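Side-chain contacts in Beta/alpha-amylase (Paenibacillus polymyxa, PDB 3VOC), which releases successive maltose units from the non-reducing ends of starch chains through its beta-amylase domain, the part present here, which belongs to a larger secreted amylase precursor: residues A[21-24]-A[25-28]; A[404-408]-A[409-413]. All coordinates share one frame; numbering follows the deposited sequence.

Contact 1 (A[21-24]-A[25-28])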
loop_
_atom_site.group_PDB
_atom_site.type_symbol
_atom_site.label_atom_id
_atom_site.label_comp_id
_atom_site.label_asym_id
_atom_site.label_seq_id
_atom_site.Cartn_x
_atom_site.Cartn_y
_atom_site.Cartn_z
ATOM N N GLY A 21 23.293 7.287 -17.462
ATOM C CA GLY A 21 24.568 6.594 -17.333
ATOM C C GLY A 21 24.810 6.158 -15.905
ATOM O O GLY A 21 25.275 5.041 -15.661
ATOM N N SER A 22 24.491 7.038 -14.960
ATOM C CA SER A 22 24.620 6.730 -13.522
ATOM C C SER A 22 23.715 5.574 -13.100
ATOM O O SER A 22 24.149 4.626 -12.433
ATOM C CB SER A 22 24.287 7.971 -12.689
ATOM O OG SER A 22 24.137 7.656 -11.314
ATOM N N PHE A 23 22.453 5.658 -13.492
ATOM C CA PHE A 23 21.478 4.629 -13.155
ATOM C C PHE A 23 21.892 3.291 -13.755
ATOM O O PHE A 23 21.795 2.258 -13.087
ATOM C CB PHE A 23 20.089 5.057 -13.651
ATOM C CG PHE A 23 18.994 4.108 -13.301
ATOM C CD1 PHE A 23 18.866 3.605 -12.005
ATOM C CD2 PHE A 23 18.065 3.721 -14.272
ATOM C CE1 PHE A 23 17.829 2.728 -11.677
ATOM C CE2 PHE A 23 17.012 2.838 -13.951
ATOM C CZ PHE A 23 16.900 2.349 -12.655
ATOM N N LYS A 24 22.387 3.308 -14.998
ATOM C CA LYS A 24 22.884 2.080 -15.634
ATOM C C LYS A 24 24.058 1.429 -14.872
ATOM O O LYS A 24 24.120 0.209 -14.766
ATOM C CB LYS A 24 23.261 2.324 -17.100
ATOM C CG LYS A 24 22.061 2.536 -18.020
ATOM C CD LYS A 24 22.501 2.730 -19.450
ATOM C CE LYS A 24 21.297 2.968 -20.364
ATOM N NZ LYS A 24 21.601 2.641 -21.793
ATOM N N LYS A 25 24.982 2.239 -14.351
ATOM C CA LYS A 25 26.071 1.737 -13.494
ATOM C C LYS A 25 25.520 1.053 -12.237
ATOM O O LYS A 25 26.007 -0.011 -11.820
ATOM C CB LYS A 25 27.013 2.870 -13.076
ATOM C CG LYS A 25 27.949 3.348 -14.186
ATOM C CD LYS A 25 28.827 4.522 -13.734
ATOM C CE LYS A 25 29.274 5.305 -14.947
ATOM N NZ LYS A 25 29.979 6.585 -14.628
ATOM N N GLN A 26 24.520 1.685 -11.620
ATOM C CA GLN A 26 23.876 1.098 -10.442
ATOM C C GLN A 26 23.227 -0.236 -10.783
ATOM O O GLN A 26 23.348 -1.203 -10.018
ATOM C CB GLN A 26 22.825 2.029 -9.852
ATOM C CG GLN A 26 23.362 3.274 -9.162
ATOM C CD GLN A 26 22.221 4.153 -8.671
ATOM O OE1 GLN A 26 21.326 4.485 -9.438
ATOM N NE2 GLN A 26 22.226 4.491 -7.388
ATOM N N LEU A 27 22.521 -0.282 -11.912
ATOM C CA LEU A 27 21.852 -1.515 -12.338
ATOM C C LEU A 27 22.849 -2.644 -12.559
ATOM O O LEU A 27 22.624 -3.760 -12.101
ATOM C CB LEU A 27 21.024 -1.275 -13.601
ATOM C CG LEU A 27 19.829 -0.323 -13.473
ATOM C CD1 LEU A 27 19.203 -0.127 -14.856
ATOM C CD2 LEU A 27 18.804 -0.886 -12.472
ATOM N N GLN A 28 23.951 -2.351 -13.252
ATOM C CA GLN A 28 24.988 -3.358 -13.520
ATOM C C GLN A 28 25.544 -3.952 -12.228
ATOM O O GLN A 28 25.678 -5.170 -12.095
ATOM C CB GLN A 28 26.136 -2.759 -14.334
ATOM C CG GLN A 28 25.752 -2.368 -15.729
ATOM C CD GLN A 28 26.691 -1.317 -16.321
ATOM O OE1 GLN A 28 27.855 -1.173 -15.901
ATOM N NE2 GLN A 28 26.187 -0.582 -17.307
#

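Contact 2 (A[404-408]-A[409-413])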
loop_
_atom_site.group_PDB
_atom_site.type_symbol
_atom_site.label_atom_id
_atom_site.label_comp_id
_atom_site.label_asym_id
_atom_site.label_seq_id
_atom_site.Cartn_x
_atom_site.Cartn_y
_atom_site.Cartn_z
ATOM N N SER A 404 27.180 -5.896 0.803
ATOM C CA SER A 404 27.731 -7.186 1.190
ATOM C C SER A 404 26.769 -7.966 2.108
ATOM O O SER A 404 26.451 -9.128 1.831
ATOM C CB SER A 404 29.112 -7.000 1.844
ATOM O OG SER A 404 29.630 -8.267 2.195
ATOM N N GLY A 405 26.301 -7.327 3.182
ATOM C CA GLY A 405 25.285 -7.927 4.076
ATOM C C GLY A 405 23.969 -8.267 3.373
ATOM O O GLY A 405 23.386 -9.334 3.613
ATOM N N PHE A 406 23.488 -7.371 2.514
ATOM C CA PHE A 406 22.271 -7.664 1.761
ATOM C C PHE A 406 22.492 -8.941 0.942
ATOM O O PHE A 406 21.661 -9.843 0.946
ATOM C CB PHE A 406 21.850 -6.486 0.856
ATOM C CG PHE A 406 20.566 -6.738 0.088
ATOM C CD1 PHE A 406 19.372 -7.014 0.767
ATOM C CD2 PHE A 406 20.551 -6.699 -1.308
ATOM C CE1 PHE A 406 18.169 -7.251 0.065
ATOM C CE2 PHE A 406 19.348 -6.931 -2.034
ATOM C CZ PHE A 406 18.158 -7.210 -1.338
ATOM N N LYS A 407 23.640 -9.028 0.278
ATOM C CA LYS A 407 23.964 -10.220 -0.494
ATOM C C LYS A 407 24.085 -11.477 0.375
ATOM O O LYS A 407 23.552 -12.528 0.030
ATOM C CB LYS A 407 25.240 -10.005 -1.305
ATOM C CG LYS A 407 25.409 -11.010 -2.436
ATOM C CD LYS A 407 26.773 -10.900 -3.089
ATOM C CE LYS A 407 27.014 -12.096 -3.964
ATOM N NZ LYS A 407 28.315 -11.912 -4.608
ATOM N N GLN A 408 24.779 -11.373 1.499
ATOM C CA GLN A 408 25.025 -12.544 2.358
ATOM C C GLN A 408 23.768 -13.068 3.029
ATOM O O GLN A 408 23.587 -14.272 3.160
ATOM C CB GLN A 408 26.082 -12.227 3.421
ATOM C CG GLN A 408 27.449 -11.966 2.808
ATOM C CD GLN A 408 28.598 -12.402 3.683
ATOM O OE1 GLN A 408 28.611 -13.522 4.209
ATOM N NE2 GLN A 408 29.588 -11.528 3.830
ATOM N N TYR A 409 22.900 -12.166 3.459
ATOM C CA TYR A 409 21.713 -12.564 4.221
ATOM C C TYR A 409 20.502 -12.868 3.352
ATOM O O TYR A 409 19.722 -13.779 3.649
ATOM C CB TYR A 409 21.359 -11.476 5.227
ATOM C CG TYR A 409 22.235 -11.512 6.451
ATOM C CD1 TYR A 409 22.072 -12.517 7.411
ATOM C CD2 TYR A 409 23.220 -10.546 6.659
ATOM C CE1 TYR A 409 22.872 -12.573 8.551
ATOM C CE2 TYR A 409 24.039 -10.589 7.797
ATOM C CZ TYR A 409 23.852 -11.607 8.735
ATOM O OH TYR A 409 24.636 -11.658 9.866
ATOM N N ILE A 410 20.349 -12.092 2.286
ATOM C CA ILE A 410 19.103 -12.107 1.524
ATOM C C ILE A 410 19.251 -12.650 0.112
ATOM O O ILE A 410 18.539 -13.597 -0.266
ATOM C CB ILE A 410 18.434 -10.700 1.470
ATOM C CG1 ILE A 410 18.355 -10.053 2.867
ATOM C CG2 ILE A 410 17.061 -10.784 0.796
ATOM C CD1 ILE A 410 17.630 -10.873 3.941
ATOM N N ILE A 411 20.142 -12.055 -0.686
ATOM C CA ILE A 411 20.283 -12.498 -2.079
ATOM C C ILE A 411 20.682 -13.973 -2.125
ATOM O O ILE A 411 20.227 -14.711 -2.997
ATOM C CB ILE A 411 21.293 -11.656 -2.910
ATOM C CG1 ILE A 411 20.939 -10.175 -2.889
ATOM C CG2 ILE A 411 21.366 -12.172 -4.363
ATOM C CD1 ILE A 411 21.917 -9.310 -3.663
ATOM N N SER A 412 21.505 -14.393 -1.166
ATOM C CA SER A 412 22.006 -15.782 -1.085
ATOM C C SER A 412 20.908 -16.837 -0.910
ATOM O O SER A 412 21.163 -18.025 -1.132
ATOM C CB SER A 412 23.018 -15.918 0.054
ATOM O OG SER A 412 22.375 -15.672 1.295
ATOM N N LYS A 413 19.706 -16.410 -0.517
ATOM C CA LYS A 413 18.573 -17.323 -0.369
ATOM C C LYS A 413 17.934 -17.710 -1.698
ATOM O O LYS A 413 17.161 -18.674 -1.760
ATOM C CB LYS A 413 17.503 -16.734 0.567
ATOM C CG LYS A 413 17.996 -16.411 1.981
ATOM C CD LYS A 413 18.530 -17.655 2.699
ATOM C CE LYS A 413 18.835 -17.366 4.170
ATOM N NZ LYS A 413 19.993 -16.419 4.318
#

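Contact 1 (A[21-24]-A[25-28])
G21 meets K25 one turn further along helix 20-32, where its carbonyl takes the K25 N-H in an ordinary alpha-helical bond and the K25 aliphatic chain runs extended past it on this exposed side of the helix, CG 3.5 Å from G21 O. S22 gives its carbonyl to Q26 N, 3.1 Å away, while its short hydroxyl binds N395 O in a loop that follows the last barrel strand. F23 carries the inward-facing contact. With its CG anti to the backbone N (chi1 -177°), the ring swings forward along the helix. L27 CD1 lies over one face, 4.0 Å from the F23 ring centroid and 20° off the ring normal, a CH-pi contact, and L27 CD2 lies above the same face, offset toward F23 CZ, 3.8 Å away. Q26 takes a different approach: its OE1 lies in the plane of the ring at the edge, 3.7 Å from F23 CD1, with amide and ring planes 74° apart. A flat aromatic thus serves a branched aliphatic over its face and an amide oxygen at its rim. K24 closes the turn by accepting Q28 N at its carbonyl, at 3.0 Å, and Q28 CG, anti to its own carbonyl carbon, passes 3.2 Å from K24 O. The extended K24 chain carries its amine to a salt bridge with E69. The chemistry is therefore divided around the helix. F23 and L27 give an apolar side against helix 58-69, where F23 meets Y63 edge-to-face and L27 meets A66 and V67, and the Q26 amide, buried beside them, has its polar atoms satisfied by V393 O, N390 and a bound Tris molecule, which probably fixes its rotation.

Contact 2 (A[404-408]-A[409-413])
F406 lies crosswise to both I410 and I411, at about a right angle to each, where helix 403-411, which follows the last strand of the TIM barrel, widens into a pi-type turn. Both isoleucines approach obliquely from the same side of the ring plane, I410 CB 3.7 Å from F406 CE1 and I411 CG1 3.7 Å from F406 CE2. The ring gets there because its CG is anti to the backbone N (chi1 -178°), which sends it forward beneath the next turn. Beta-branched isoleucine suits this task: a broad, stiff side chain packs its branched carbons against a flat ring, and F384, L386, A8 and V10 of the barrel strands meet the phenylalanine as well. The widened turn brings consecutive residues to the same aromatic, and the backbone records it: F406 O accepts both I410 N, at 2.9 Å, and I411 N, at 3.1 Å, the two donors coming from opposite faces of the carbonyl plane. S412 N then bonds to K407 O, again five residues back. On the side facing helix 367-378, Y409 turns its ring edge to the G405 carbonyl, Y409 CD2 lying 3.3 Å from G405 O near the ring plane, with just the glycine backbone of G405 beside it; F369 and Q370 of that helix touch the tyrosine too. K413 curls back so that its NZ donates to Y409 O at 2.7 Å while also forming a salt bridge with E373. S412, a small polar residue, has its hydroxyl between its own backbone N and carbonyl carbon (chi1 64°), from where S412 OG donates to Q408 O at 2.6 Å, from above the carbonyl plane.

Both contacts belong to the outer helical layer of one TIM barrel, and both are local, lying within a single helix each. Contact 1 comes first along the chain, on helix 20-32 between strands 7-11 and 37-43; contact 2 follows on helix 403-411, after the last barrel strand 383-386. Because the barrel closes strand 383-386 against strand 7-11, residues nearly four hundred positions apart become neighbours: the centres of the contacts lie 20 Å apart, with nearest atoms about 10 Å apart and no touch. Both lie on the same side of the chain's centre; contact 2 covers the seam between the last and first strands, and contact 1 lies on the next helix round.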